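Local coordinates for fructuronate-tagaturonate epimerase UxaE from Cohnella laeviribosi in complex with 1 glycerol (Cohnella laeviribosi, PDB 6IL9), which interconverts D-fructuronate and D-tagaturonate by epimerisation, and is built on a TIM barrel that carries a zinc ion, at residues V74-F79 and A141-V146; H213-Y218 and A235-D240; A375-A380 and D433-L438. One frame throughout, in Å; residues are numbered along the deposited sequence.

Contact 1: V74-F79 and A141-V146; sequences VLNRHF and AAAYAV
Tyr144 of helix 135-149 reaches across to Leu75 of helix 69-78. CB of the tyrosine leaves the helix alongside the gap between the two segments, not straight into it. At chi1 -81° CG stands opposite the carbonyl carbon, and the ring swings over toward the other helix. The CD1-CE1 side of the ring then meets the leucine: CD1 of Tyr144 lies 4.0 Å from CD1 of Leu75. A step further out, Tyr144 CE1 comes to 3.7 Å from that same Leu75 CD1. The methyl approaches the ring at a slant, the two side chains run roughly at right angles, and of the leucine's two methyls it is CD1 that touches. At the tip the hydroxyl OH is hydrogen-bonded to the carbonyl O of Ser68, just ahead of helix 69-78. Tyrosine suits this buried place because its apolar ring packs against leucine while its polar end finds a backbone partner.

One residue along on each helix, the small CB of Ala143 lets Asn76 lie close, 4.3 Å from Asn76 ND2 in van der Waals touch. The amide is occupied by its own side of the fold, OD1 with Arg72 and ND2 with Thr82. Helix 69-78, which follows strand 62-66 of the antiparallel sheet and also packs on helix 49-53, rests against helix 135-149, whose Ala142 lies on barrel strand 117-124.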
loop_
_atom_site.group_PDB
_atom_site.type_symbol
_atom_site.label_atom_id
_atom_site.label_comp_id
_atom_site.label_asym_id
_atom_site.label_seq_id
_atom_site.Cartn_x
_atom_site.Cartn_y
_atom_site.Cartn_z
ATOM N N VAL A 74 -18.676 11.714 10.789
ATOM C CA VAL A 74 -18.995 13.063 11.247
ATOM C C VAL A 74 -17.833 14.011 10.968
ATOM O O VAL A 74 -18.020 15.124 10.458
ATOM C CB VAL A 74 -19.364 13.042 12.739
ATOM C CG1 VAL A 74 -19.673 14.447 13.218
ATOM C CG2 VAL A 74 -20.525 12.094 12.975
ATOM N N LEU A 75 -16.605 13.582 11.277
ATOM C CA LEU A 75 -15.455 14.433 10.984
ATOM C C LEU A 75 -15.332 14.687 9.484
ATOM O O LEU A 75 -14.989 15.798 9.062
ATOM C CB LEU A 75 -14.167 13.804 11.524
ATOM C CG LEU A 75 -13.949 13.736 13.037
ATOM C CD1 LEU A 75 -12.506 13.324 13.326
ATOM C CD2 LEU A 75 -14.260 15.058 13.703
ATOM N N ASN A 76 -15.619 13.668 8.665
ATOM C CA ASN A 76 -15.578 13.836 7.215
ATOM C C ASN A 76 -16.507 14.956 6.762
ATOM O O ASN A 76 -16.170 15.725 5.854
ATOM C CB ASN A 76 -15.979 12.537 6.516
ATOM C CG ASN A 76 -14.855 11.505 6.446
ATOM O OD1 ASN A 76 -15.109 10.363 6.072
ATOM N ND2 ASN A 76 -13.629 11.892 6.794
ATOM N N ARG A 77 -17.691 15.056 7.379
ATOM C CA ARG A 77 -18.658 16.062 6.953
ATOM C C ARG A 77 -18.196 17.474 7.289
ATOM O O ARG A 77 -18.425 18.407 6.511
ATOM C CB ARG A 77 -20.022 15.783 7.582
ATOM C CG ARG A 77 -21.046 16.901 7.335
ATOM C CD ARG A 77 -22.473 16.467 7.654
ATOM N NE ARG A 77 -22.603 15.893 8.994
ATOM C CZ ARG A 77 -22.621 14.587 9.251
ATOM N NH1 ARG A 77 -22.740 14.154 10.505
ATOM N NH2 ARG A 77 -22.513 13.714 8.257
ATOM N N HIS A 78 -17.537 17.655 8.433
ATOM C CA HIS A 78 -17.164 18.985 8.891
ATOM C C HIS A 78 -15.733 19.374 8.541
ATOM O O HIS A 78 -15.399 20.562 8.597
ATOM C CB HIS A 78 -17.365 19.088 10.409
ATOM C CG HIS A 78 -18.790 18.908 10.837
ATOM N ND1 HIS A 78 -19.622 19.971 11.121
ATOM C CD2 HIS A 78 -19.533 17.790 11.016
ATOM C CE1 HIS A 78 -20.815 19.515 11.459
ATOM N NE2 HIS A 78 -20.788 18.196 11.406
ATOM N N PHE A 79 -14.884 18.415 8.184
ATOM C CA PHE A 79 -13.477 18.679 7.895
ATOM C C PHE A 79 -13.110 17.952 6.610
ATOM O O PHE A 79 -12.680 16.790 6.635
ATOM C CB PHE A 79 -12.594 18.252 9.064
ATOM C CG PHE A 79 -12.930 18.945 10.350
ATOM C CD1 PHE A 79 -12.523 20.249 10.569
ATOM C CD2 PHE A 79 -13.670 18.296 11.332
ATOM C CE1 PHE A 79 -12.831 20.895 11.754
ATOM C CE2 PHE A 79 -13.985 18.940 12.521
ATOM C CZ PHE A 79 -13.563 20.244 12.729
ATOM N N ALA A 141 -8.469 4.818 10.014
ATOM C CA ALA A 141 -7.155 5.071 10.599
ATOM C C ALA A 141 -6.453 6.224 9.892
ATOM O O ALA A 141 -5.826 7.067 10.539
ATOM C CB ALA A 141 -6.301 3.798 10.546
ATOM N N ALA A 142 -6.576 6.294 8.558
ATOM C CA ALA A 142 -5.953 7.386 7.812
ATOM C C ALA A 142 -6.614 8.729 8.109
ATOM O O ALA A 142 -5.924 9.744 8.254
ATOM C CB ALA A 142 -6.008 7.098 6.309
ATOM N N ALA A 143 -7.949 8.760 8.184
ATOM C CA ALA A 143 -8.644 10.017 8.450
ATOM C C ALA A 143 -8.308 10.546 9.836
ATOM O O ALA A 143 -8.085 11.751 10.017
ATOM C CB ALA A 143 -10.160 9.829 8.314
ATOM N N TYR A 144 -8.280 9.665 10.828
ATOM C CA TYR A 144 -7.941 10.108 12.172
ATOM C C TYR A 144 -6.483 10.529 12.261
ATOM O O TYR A 144 -6.135 11.409 13.060
ATOM C CB TYR A 144 -8.258 8.998 13.169
ATOM C CG TYR A 144 -9.717 8.922 13.570
ATOM C CD1 TYR A 144 -10.347 10.011 14.159
ATOM C CD2 TYR A 144 -10.450 7.764 13.374
ATOM C CE1 TYR A 144 -11.675 9.945 14.542
ATOM C CE2 TYR A 144 -11.790 7.693 13.748
ATOM C CZ TYR A 144 -12.383 8.781 14.336
ATOM O OH TYR A 144 -13.706 8.696 14.719
ATOM N N ALA A 145 -5.619 9.918 11.451
ATOM C CA ALA A 145 -4.210 10.286 11.452
ATOM C C ALA A 145 -4.005 11.711 10.953
ATOM O O ALA A 145 -3.252 12.483 11.558
ATOM C CB ALA A 145 -3.413 9.305 10.597
ATOM N N VAL A 146 -4.641 12.080 9.836
ATOM C CA VAL A 146 -4.407 13.440 9.346
ATOM C C VAL A 146 -5.057 14.453 10.275
ATOM O O VAL A 146 -4.577 15.583 10.397
ATOM C CB VAL A 146 -4.882 13.637 7.891
ATOM C CG1 VAL A 146 -4.106 12.734 6.952
ATOM C CG2 VAL A 146 -6.390 13.424 7.756
#

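Contact 2: H213-Y218 and A235-D240; sequences HYEAKY and ATLMRD
Tyr218 and Leu237 mark the nearest point of two helix segments whose axes approach to 10.8 Å and whose N-to-C directions diverge by 136°, about midway between perpendicular and antiparallel. Leu237 supplies nearly all of the apolar surface on its side, with both methyls in use. Its CG lies anti to the backbone N (chi1 -179°), a torsion that extends the branched end toward helix 208-218. CD1 of Leu237 lies 3.7 Å from CB of Tyr218 and comes obliquely to the base of the ring, 4.0 Å from Tyr218 CG. The other methyl, CD2, settles against the backbone of the facing helix, 3.7 Å from the carbonyl O of Tyr214 and 4.0 Å from CA of Glu215.

Leucine fits here because its fork can straddle one helical turn, meeting Tyr214 and Tyr218, which stand four residues apart on the same side. The ring of Tyr218 leads its hydroxyl away, where OH is hydrogen-bonded to Glu290. Of the side chain of Glu215, the aliphatic CG comes nearest, 4.2 Å from Leu237 CD2, while OE1 bonds to the hydroxyl of Tyr203. Leu286 of helix 281-293 touches both Tyr218 and Leu237, closing the apolar cluster from a third helix. The two helices, joined by the hairpin of strands 221-225 and 228-232, belong to a long insertion between barrel strands 178-182 and 267-271, an elaboration common in TIM barrels.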
loop_
_atom_site.group_PDB
_atom_site.type_symbol
_atom_site.label_atom_id
_atom_site.label_comp_id
_atom_site.label_asym_id
_atom_site.label_seq_id
_atom_site.Cartn_x
_atom_site.Cartn_y
_atom_site.Cartn_z
ATOM N N HIS A 213 -6.197 -6.269 -36.670
ATOM C CA HIS A 213 -6.032 -5.064 -35.859
ATOM C C HIS A 213 -4.603 -4.943 -35.347
ATOM O O HIS A 213 -3.982 -3.879 -35.450
ATOM C CB HIS A 213 -7.021 -5.068 -34.692
ATOM C CG HIS A 213 -6.692 -4.078 -33.610
ATOM N ND1 HIS A 213 -7.004 -2.737 -33.708
ATOM C CD2 HIS A 213 -6.085 -4.235 -32.407
ATOM C CE1 HIS A 213 -6.602 -2.112 -32.614
ATOM N NE2 HIS A 213 -6.038 -2.997 -31.811
ATOM N N TYR A 214 -4.062 -6.026 -34.790
ATOM C CA TYR A 214 -2.723 -5.950 -34.217
ATOM C C TYR A 214 -1.666 -5.844 -35.304
ATOM O O TYR A 214 -0.711 -5.071 -35.172
ATOM C CB TYR A 214 -2.462 -7.152 -33.313
ATOM C CG TYR A 214 -3.035 -6.939 -31.936
ATOM C CD1 TYR A 214 -2.367 -6.157 -31.008
ATOM C CD2 TYR A 214 -4.259 -7.483 -31.575
ATOM C CE1 TYR A 214 -2.883 -5.938 -29.755
ATOM C CE2 TYR A 214 -4.791 -7.263 -30.311
ATOM C CZ TYR A 214 -4.093 -6.490 -29.407
ATOM O OH TYR A 214 -4.587 -6.257 -28.137
ATOM N N GLU A 215 -1.824 -6.593 -36.397
ATOM C CA GLU A 215 -0.797 -6.561 -37.430
ATOM C C GLU A 215 -0.762 -5.209 -38.134
ATOM O O GLU A 215 0.322 -4.666 -38.387
ATOM C CB GLU A 215 -1.015 -7.713 -38.411
ATOM C CG GLU A 215 -0.654 -9.046 -37.789
ATOM C CD GLU A 215 -1.232 -10.220 -38.533
ATOM O OE1 GLU A 215 -1.377 -11.300 -37.919
ATOM O OE2 GLU A 215 -1.536 -10.059 -39.728
ATOM N N ALA A 216 -1.932 -4.625 -38.417
ATOM C CA ALA A 216 -1.966 -3.326 -39.083
ATOM C C ALA A 216 -1.362 -2.223 -38.220
ATOM O O ALA A 216 -0.879 -1.213 -38.747
ATOM C CB ALA A 216 -3.398 -2.959 -39.461
ATOM N N LYS A 217 -1.381 -2.393 -36.904
ATOM C CA LYS A 217 -0.895 -1.358 -36.001
ATOM C C LYS A 217 0.567 -1.542 -35.603
ATOM O O LYS A 217 1.267 -0.543 -35.401
ATOM C CB LYS A 217 -1.779 -1.316 -34.747
ATOM C CG LYS A 217 -1.407 -0.253 -33.737
ATOM C CD LYS A 217 -2.406 -0.211 -32.594
ATOM C CE LYS A 217 -2.085 0.897 -31.598
ATOM N NZ LYS A 217 -3.105 0.936 -30.506
ATOM N N TYR A 218 1.055 -2.780 -35.490
ATOM C CA TYR A 218 2.375 -3.054 -34.923
ATOM C C TYR A 218 3.336 -3.800 -35.838
ATOM O O TYR A 218 4.546 -3.627 -35.687
ATOM C CB TYR A 218 2.266 -3.888 -33.635
ATOM C CG TYR A 218 1.481 -3.238 -32.523
ATOM C CD1 TYR A 218 2.087 -2.339 -31.646
ATOM C CD2 TYR A 218 0.132 -3.527 -32.345
ATOM C CE1 TYR A 218 1.367 -1.749 -30.623
ATOM C CE2 TYR A 218 -0.595 -2.943 -31.327
ATOM C CZ TYR A 218 0.027 -2.055 -30.468
ATOM O OH TYR A 218 -0.703 -1.468 -29.455
ATOM N N ALA A 235 7.098 -12.550 -34.575
ATOM C CA ALA A 235 7.261 -13.439 -33.430
ATOM C C ALA A 235 7.004 -12.715 -32.111
ATOM O O ALA A 235 6.342 -13.259 -31.219
ATOM C CB ALA A 235 8.657 -14.057 -33.439
ATOM N N THR A 236 7.534 -11.499 -31.957
ATOM C CA THR A 236 7.299 -10.761 -30.717
ATOM C C THR A 236 5.845 -10.303 -30.613
ATOM O O THR A 236 5.231 -10.414 -29.544
ATOM C CB THR A 236 8.256 -9.571 -30.620
ATOM O OG1 THR A 236 8.111 -8.743 -31.778
ATOM C CG2 THR A 236 9.691 -10.056 -30.531
ATOM N N LEU A 237 5.276 -9.814 -31.718
ATOM C CA LEU A 237 3.880 -9.373 -31.719
ATOM C C LEU A 237 2.936 -10.510 -31.343
ATOM O O LEU A 237 2.055 -10.342 -30.491
ATOM C CB LEU A 237 3.510 -8.796 -33.085
ATOM C CG LEU A 237 2.078 -8.259 -33.242
ATOM C CD1 LEU A 237 1.777 -7.224 -32.172
ATOM C CD2 LEU A 237 1.811 -7.678 -34.622
ATOM N N MET A 238 3.108 -11.685 -31.961
ATOM C CA MET A 238 2.215 -12.807 -31.675
ATOM C C MET A 238 2.288 -13.224 -30.216
ATOM O O MET A 238 1.258 -13.503 -29.586
ATOM C CB MET A 238 2.561 -14.002 -32.566
ATOM C CG MET A 238 2.235 -13.787 -33.997
ATOM S SD MET A 238 2.296 -15.294 -35.022
ATOM C CE MET A 238 2.093 -14.427 -36.543
ATOM N N ARG A 239 3.499 -13.316 -29.667
ATOM C CA ARG A 239 3.599 -13.678 -28.264
ATOM C C ARG A 239 2.939 -12.619 -27.389
ATOM O O ARG A 239 2.181 -12.951 -26.472
ATOM C CB ARG A 239 5.062 -13.886 -27.879
ATOM C CG ARG A 239 5.226 -14.591 -26.557
ATOM C CD ARG A 239 6.695 -14.703 -26.168
ATOM N NE ARG A 239 7.447 -15.573 -27.072
ATOM C CZ ARG A 239 7.497 -16.898 -26.966
ATOM N NH1 ARG A 239 6.828 -17.517 -26.003
ATOM N NH2 ARG A 239 8.218 -17.603 -27.829
ATOM N N ASP A 240 3.198 -11.338 -27.669
ATOM C CA ASP A 240 2.602 -10.261 -26.878
ATOM C C ASP A 240 1.077 -10.330 -26.891
ATOM O O ASP A 240 0.434 -10.162 -25.850
ATOM C CB ASP A 240 3.060 -8.900 -27.395
ATOM C CG ASP A 240 4.426 -8.499 -26.874
ATOM O OD1 ASP A 240 4.895 -9.108 -25.889
ATOM O OD2 ASP A 240 5.016 -7.566 -27.455
#

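Contact 3: A375-A380 and D433-L438; sequences AVRIVA and DARQLL
Val376 and Leu438 bury more of each other than any other pair in this contact, whereas Arg377 and Arg435 touch at one point, on the side where Arg377 is partly exposed. Both aliphatic residues are buried and direct their CB atoms at each other's helix. CG1 of Val376 lies 4.0 Å from CG of Leu438 and 4.1 Å from its CD1, so a single valine methyl rests against the branch point of the leucine. Short, branched side chains suit this place, since the nearest CA atoms, those of Val376 and Leu438, are 8.0 Å apart. Tyr387 of helix 384-402 touches both residues and extends the apolar patch.

The arginine half is held differently. Each chain bends at chi3, -60° in Arg377 and 68° in Arg435, and the two guanidinium groups come near through one nitrogen each, Arg377 NH2 lying 3.7 Å from Arg435 NH1. Their planes are only 22° apart, but each nitrogen approaches the other group obliquely. Two like charges this close would be unfavourable alone; nearby acids probably offset the cost. Arg435, the buried one, forms a salt bridge through NH2 with Asp347, and its NE and NH1 bond to the carbonyls of Gly312 and Met429. Arg377 pairs through NE with Glu374 on its own helix. Arginine suits both positions because its long chain can carry a charge beyond the apolar patch to these partners.

Helix 369-382 comes directly after the last barrel strand, 363-367, and packs on helix 458-467 through Ala375 and Val379. Helix 432-440 lies beside it, tied by the bond from Trp372 NE1 to the carbonyl of Leu438, with helix 384-402 touching both.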
loop_
_atom_site.group_PDB
_atom_site.type_symbol
_atom_site.label_atom_id
_atom_site.label_comp_id
_atom_site.label_asym_id
_atom_site.label_seq_id
_atom_site.Cartn_x
_atom_site.Cartn_y
_atom_site.Cartn_z
ATOM N N ALA A 375 7.132 -2.215 13.602
ATOM C CA ALA A 375 6.452 -2.489 14.867
ATOM C C ALA A 375 7.057 -3.710 15.549
ATOM O O ALA A 375 7.276 -3.711 16.772
ATOM C CB ALA A 375 4.951 -2.682 14.623
ATOM N N VAL A 376 7.352 -4.752 14.768
ATOM C CA VAL A 376 8.025 -5.928 15.314
ATOM C C VAL A 376 9.377 -5.543 15.901
ATOM O O VAL A 376 9.764 -6.024 16.976
ATOM C CB VAL A 376 8.169 -7.014 14.229
ATOM C CG1 VAL A 376 9.066 -8.157 14.741
ATOM C CG2 VAL A 376 6.806 -7.559 13.828
ATOM N N ARG A 377 10.111 -4.662 15.213
ATOM C CA ARG A 377 11.397 -4.206 15.731
ATOM C C ARG A 377 11.238 -3.526 17.090
ATOM O O ARG A 377 12.062 -3.722 17.988
ATOM C CB ARG A 377 12.054 -3.260 14.729
ATOM C CG ARG A 377 13.511 -2.989 15.019
ATOM C CD ARG A 377 13.961 -1.693 14.360
ATOM N NE ARG A 377 13.828 -1.666 12.900
ATOM C CZ ARG A 377 14.693 -2.218 12.049
ATOM N NH1 ARG A 377 15.744 -2.889 12.500
ATOM N NH2 ARG A 377 14.498 -2.113 10.741
ATOM N N ILE A 378 10.178 -2.732 17.267
ATOM C CA ILE A 378 9.935 -2.131 18.579
ATOM C C ILE A 378 9.721 -3.215 19.632
ATOM O O ILE A 378 10.192 -3.093 20.772
ATOM C CB ILE A 378 8.734 -1.170 18.517
ATOM C CG1 ILE A 378 9.068 0.054 17.667
ATOM C CG2 ILE A 378 8.295 -0.766 19.945
ATOM C CD1 ILE A 378 10.210 0.877 18.167
ATOM N N VAL A 379 8.987 -4.275 19.281
ATOM C CA VAL A 379 8.764 -5.369 20.227
ATOM C C VAL A 379 10.086 -6.048 20.570
ATOM O O VAL A 379 10.374 -6.337 21.740
ATOM C CB VAL A 379 7.736 -6.374 19.669
ATOM C CG1 VAL A 379 7.623 -7.598 20.583
ATOM C CG2 VAL A 379 6.377 -5.713 19.510
ATOM N N ALA A 380 10.921 -6.307 19.558
ATOM C CA ALA A 380 12.229 -6.893 19.842
ATOM C C ALA A 380 13.035 -6.025 20.807
ATOM O O ALA A 380 13.747 -6.548 21.675
ATOM C CB ALA A 380 13.011 -7.112 18.548
ATOM N N ASP A 433 16.709 -12.911 5.990
ATOM C CA ASP A 433 15.851 -14.076 6.145
ATOM C C ASP A 433 14.894 -13.902 7.313
ATOM O O ASP A 433 13.700 -14.172 7.172
ATOM C CB ASP A 433 16.706 -15.337 6.278
ATOM C CG ASP A 433 17.517 -15.593 5.018
ATOM O OD1 ASP A 433 16.924 -15.940 3.973
ATOM O OD2 ASP A 433 18.741 -15.381 5.048
ATOM N N ALA A 434 15.386 -13.420 8.458
ATOM C CA ALA A 434 14.485 -13.156 9.582
ATOM C C ALA A 434 13.439 -12.097 9.225
ATOM O O ALA A 434 12.278 -12.201 9.636
ATOM C CB ALA A 434 15.282 -12.726 10.817
ATOM N N ARG A 435 13.830 -11.059 8.476
ATOM C CA ARG A 435 12.837 -10.079 8.033
ATOM C C ARG A 435 11.726 -10.747 7.230
ATOM O O ARG A 435 10.538 -10.479 7.450
ATOM C CB ARG A 435 13.496 -8.966 7.214
ATOM C CG ARG A 435 14.175 -7.904 8.074
ATOM C CD ARG A 435 14.771 -6.795 7.219
ATOM N NE ARG A 435 13.755 -5.978 6.548
ATOM C CZ ARG A 435 13.080 -4.991 7.127
ATOM N NH1 ARG A 435 13.307 -4.697 8.402
ATOM N NH2 ARG A 435 12.171 -4.297 6.432
ATOM N N GLN A 436 12.087 -11.632 6.294
ATOM C CA GLN A 436 11.046 -12.285 5.502
ATOM C C GLN A 436 10.183 -13.197 6.364
ATOM O O GLN A 436 8.967 -13.289 6.155
ATOM C CB GLN A 436 11.672 -13.072 4.358
ATOM C CG GLN A 436 12.335 -12.164 3.333
ATOM C CD GLN A 436 12.549 -12.871 2.020
ATOM O OE1 GLN A 436 13.070 -13.989 1.986
ATOM N NE2 GLN A 436 12.149 -12.237 0.930
ATOM N N LEU A 437 10.803 -13.865 7.339
ATOM C CA LEU A 437 10.075 -14.750 8.241
ATOM C C LEU A 437 8.962 -13.996 8.950
ATOM O O LEU A 437 7.819 -14.460 9.000
ATOM C CB LEU A 437 11.047 -15.345 9.257
ATOM C CG LEU A 437 10.452 -16.077 10.457
ATOM C CD1 LEU A 437 9.824 -17.384 9.988
ATOM C CD2 LEU A 437 11.526 -16.320 11.519
ATOM N N LEU A 438 9.287 -12.824 9.500
ATOM C CA LEU A 438 8.291 -12.039 10.230
ATOM C C LEU A 438 7.368 -11.267 9.290
ATOM O O LEU A 438 6.201 -11.037 9.632
ATOM C CB LEU A 438 8.992 -11.080 11.203
ATOM C CG LEU A 438 9.319 -11.597 12.619
ATOM C CD1 LEU A 438 8.056 -11.866 13.407
ATOM C CD2 LEU A 438 10.199 -12.864 12.598
#

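Along the chain the three contacts come in series, each closing before the next opens, and none touches another. Contact 1 is centred 49 Å from contact 2, on opposite sides of the chain's centre, and 31 Å from contact 3; contacts 2 and 3 are 47 Å apart between centres. Contact 1 joins the helix after the antiparallel sheet to a helix between the second and third strands of the eight-stranded barrel, and contact 3 lies in the helices after the eighth. In both, a helix following a barrel strand packs against a helix from another part of the chain. Contact 2 is internal to the insertion between the fourth and fifth strands, well out from the chain's centre.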